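Local coordinates for dihydrodipicolinate synthase (Bacillus clausii KSM-K16, PDB 3E96), which is probably a 4-hydroxy-tetrahydrodipicolinate synthase, condensing pyruvate with aspartate semialdehyde on the route to lysine, at residues B[260-265]-B[276-281]. Residues are numbered along the deposited sequence; the frame is centred on the assembly and turned at random.
Sequences NVVVIK and GVTRAP
In the C-terminal helical region that follows the eight-stranded TIM barrel of this DapA-family enzyme, the segment 260-265, which leads into helix 262-270, packs against the loop 276-281, which returns past it on the way to helix 287-299. Thr278 turns its methyl to the helix: CG2 lies 3.6 Å from Val262 CA and 3.7 Å from Val262 CB, while Val261 CG1 reaches the same methyl from another side at 3.9 Å. With chi1 at 50°, CG2 stands anti to the carbonyl carbon, while Thr278 OG1 hydrogen-bonds the backbone oxygen of Val282. Alongside, Lys265 stretches out fully beyond CG, its CD 3.9 Å from Thr278 CG2. Lys265 NZ donates to Val277 O at 2.8 Å, approaching from above the carbonyl plane, 48° out of it, with a C=O...N angle of 124°. The same ammonium forms a salt bridge with Glu58 and a hydrogen bond to Thr21 O, and the other carboxylate oxygen of Glu58 accepts from Arg279 N. Val261 also lies near Thr56, a predicted pyruvate-binding residue. Apolar packing thus flanks a buried ammonium whose charge is probably balanced by Glu58, and its bonds tie helix and loop to the loops after strands 15-17 and 49-50, which carry Thr21 and Glu58.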
ATOM      1  N   ASN B 260      -3.669  -6.586 -13.726  1.00 14.51           N
ATOM      2  CA  ASN B 260      -4.465  -7.575 -13.005  1.00 13.07           C
ATOM      3  C   ASN B 260      -5.990  -7.517 -13.104  1.00 13.90           C
ATOM      4  O   ASN B 260      -6.634  -8.536 -13.374  1.00 13.36           O
ATOM      5  CB  ASN B 260      -4.053  -7.592 -11.531  1.00 17.68           C
ATOM      6  CG  ASN B 260      -4.660  -8.757 -10.778  1.00 21.32           C
ATOM      7  OD1 ASN B 260      -5.861  -8.780 -10.507  1.00 23.46           O
ATOM      8  ND2 ASN B 260      -3.833  -9.737 -10.446  1.00 22.65           N
ATOM      9  N   VAL B 261      -6.571  -6.345 -12.884  1.00 11.90           N
ATOM     10  CA  VAL B 261      -8.025  -6.210 -12.941  1.00 12.08           C
ATOM     11  C   VAL B 261      -8.525  -5.651 -14.266  1.00 13.12           C
ATOM     12  O   VAL B 261      -9.544  -6.105 -14.793  1.00 13.20           O
ATOM     13  CB  VAL B 261      -8.544  -5.305 -11.796  1.00 11.76           C
ATOM     14  CG1 VAL B 261     -10.058  -5.087 -11.934  1.00 12.43           C
ATOM     15  CG2 VAL B 261      -8.224  -5.941 -10.445  1.00 13.48           C
ATOM     16  N   VAL B 262      -7.813  -4.673 -14.813  1.00 11.93           N
ATOM     17  CA  VAL B 262      -8.251  -4.076 -16.065  1.00 12.96           C
ATOM     18  C   VAL B 262      -8.367  -5.111 -17.191  1.00 13.79           C
ATOM     19  O   VAL B 262      -9.267  -5.013 -18.023  1.00 13.49           O
ATOM     20  CB  VAL B 262      -7.337  -2.893 -16.483  1.00 13.55           C
ATOM     21  CG1 VAL B 262      -5.919  -3.370 -16.724  1.00 12.78           C
ATOM     22  CG2 VAL B 262      -7.919  -2.205 -17.717  1.00 14.73           C
ATOM     23  N   VAL B 263      -7.482  -6.106 -17.213  1.00 13.07           N
ATOM     24  CA  VAL B 263      -7.559  -7.154 -18.239  1.00 13.80           C
ATOM     25  C   VAL B 263      -8.864  -7.938 -18.056  1.00 13.91           C
ATOM     26  O   VAL B 263      -9.547  -8.275 -19.033  1.00 14.27           O
ATOM     27  CB  VAL B 263      -6.364  -8.140 -18.151  1.00 13.62           C
ATOM     28  CG1 VAL B 263      -6.633  -9.379 -19.010  1.00 13.96           C
ATOM     29  CG2 VAL B 263      -5.091  -7.450 -18.627  1.00 12.83           C
ATOM     30  N   ILE B 264      -9.209  -8.226 -16.803  1.00 12.87           N
ATOM     31  CA  ILE B 264     -10.442  -8.948 -16.507  1.00 13.97           C
ATOM     32  C   ILE B 264     -11.659  -8.148 -16.986  1.00 14.49           C
ATOM     33  O   ILE B 264     -12.555  -8.689 -17.651  1.00 13.57           O
ATOM     34  CB  ILE B 264     -10.588  -9.213 -14.986  1.00 14.22           C
ATOM     35  CG1 ILE B 264      -9.572 -10.266 -14.542  1.00 15.42           C
ATOM     36  CG2 ILE B 264     -12.001  -9.689 -14.661  1.00 15.66           C
ATOM     37  CD1 ILE B 264      -9.588 -10.545 -13.050  1.00 17.52           C
ATOM     38  N   LYS B 265     -11.687  -6.860 -16.658  1.00 11.84           N
ATOM     39  CA  LYS B 265     -12.811  -6.013 -17.047  1.00 14.04           C
ATOM     40  C   LYS B 265     -12.980  -5.822 -18.547  1.00 15.00           C
ATOM     41  O   LYS B 265     -14.105  -5.843 -19.054  1.00 15.44           O
ATOM     42  CB  LYS B 265     -12.716  -4.651 -16.347  1.00 12.21           C
ATOM     43  CG  LYS B 265     -13.030  -4.733 -14.850  1.00 11.98           C
ATOM     44  CD  LYS B 265     -13.159  -3.362 -14.195  1.00 12.02           C
ATOM     45  CE  LYS B 265     -13.596  -3.506 -12.737  1.00 11.25           C
ATOM     46  NZ  LYS B 265     -13.588  -2.206 -11.992  1.00 10.55           N
ATOM     47  N   GLY B 276     -17.669  -2.529 -16.704  1.00 18.82           N
ATOM     48  CA  GLY B 276     -17.306  -1.128 -16.636  1.00 18.20           C
ATOM     49  C   GLY B 276     -15.792  -0.997 -16.707  1.00 17.84           C
ATOM     50  O   GLY B 276     -15.131  -1.791 -17.374  1.00 17.71           O
ATOM     51  N   VAL B 277     -15.240  -0.015 -16.000  1.00 16.48           N
ATOM     52  CA  VAL B 277     -13.802   0.225 -16.023  1.00 16.44           C
ATOM     53  C   VAL B 277     -13.158   0.166 -14.643  1.00 15.08           C
ATOM     54  O   VAL B 277     -13.834  -0.006 -13.628  1.00 12.95           O
ATOM     55  CB  VAL B 277     -13.489   1.617 -16.606  1.00 16.20           C
ATOM     56  CG1 VAL B 277     -13.986   1.711 -18.038  1.00 17.89           C
ATOM     57  CG2 VAL B 277     -14.147   2.696 -15.739  1.00 18.27           C
ATOM     58  N   THR B 278     -11.838   0.305 -14.620  1.00 14.83           N
ATOM     59  CA  THR B 278     -11.098   0.320 -13.365  1.00 15.31           C
ATOM     60  C   THR B 278     -11.034   1.777 -12.917  1.00 15.58           C
ATOM     61  O   THR B 278     -11.325   2.682 -13.704  1.00 15.98           O
ATOM     62  CB  THR B 278      -9.642  -0.199 -13.541  1.00 15.31           C
ATOM     63  OG1 THR B 278      -9.016   0.478 -14.643  1.00 15.25           O
ATOM     64  CG2 THR B 278      -9.628  -1.704 -13.788  1.00 14.89           C
ATOM     65  N   ARG B 279     -10.685   2.004 -11.656  1.00 14.74           N
ATOM     66  CA  ARG B 279     -10.542   3.362 -11.142  1.00 15.34           C
ATOM     67  C   ARG B 279      -9.049   3.684 -11.094  1.00 14.90           C
ATOM     68  O   ARG B 279      -8.221   2.781 -10.953  1.00 12.41           O
ATOM     69  CB  ARG B 279     -11.105   3.484  -9.721  1.00 16.26           C
ATOM     70  CG  ARG B 279     -12.605   3.749  -9.623  1.00 14.48           C
ATOM     71  CD  ARG B 279     -13.022   3.940  -8.166  1.00 15.09           C
ATOM     72  NE  ARG B 279     -14.455   4.199  -8.026  1.00 12.18           N
ATOM     73  CZ  ARG B 279     -15.098   4.271  -6.866  1.00 12.68           C
ATOM     74  NH1 ARG B 279     -16.405   4.505  -6.844  1.00 13.39           N
ATOM     75  NH2 ARG B 279     -14.441   4.108  -5.725  1.00 12.46           N
ATOM     76  N   ALA B 280      -8.703   4.959 -11.235  1.00 14.34           N
ATOM     77  CA  ALA B 280      -7.301   5.358 -11.132  1.00 15.91           C
ATOM     78  C   ALA B 280      -6.941   4.800  -9.754  1.00 14.67           C
ATOM     79  O   ALA B 280      -7.784   4.801  -8.860  1.00 13.65           O
ATOM     80  CB  ALA B 280      -7.184   6.881 -11.136  1.00 15.69           C
ATOM     81  N   PRO B 281      -5.679   4.390  -9.532  1.00 14.90           N
ATOM     82  CA  PRO B 281      -4.481   4.371 -10.380  1.00 13.82           C
ATOM     83  C   PRO B 281      -4.319   3.390 -11.547  1.00 13.62           C
ATOM     84  O   PRO B 281      -3.190   3.052 -11.906  1.00 11.41           O
ATOM     85  CB  PRO B 281      -3.360   4.219  -9.358  1.00 15.27           C
ATOM     86  CG  PRO B 281      -3.974   3.272  -8.368  1.00 15.42           C
ATOM     87  CD  PRO B 281      -5.376   3.841  -8.195  1.00 14.73           C
TER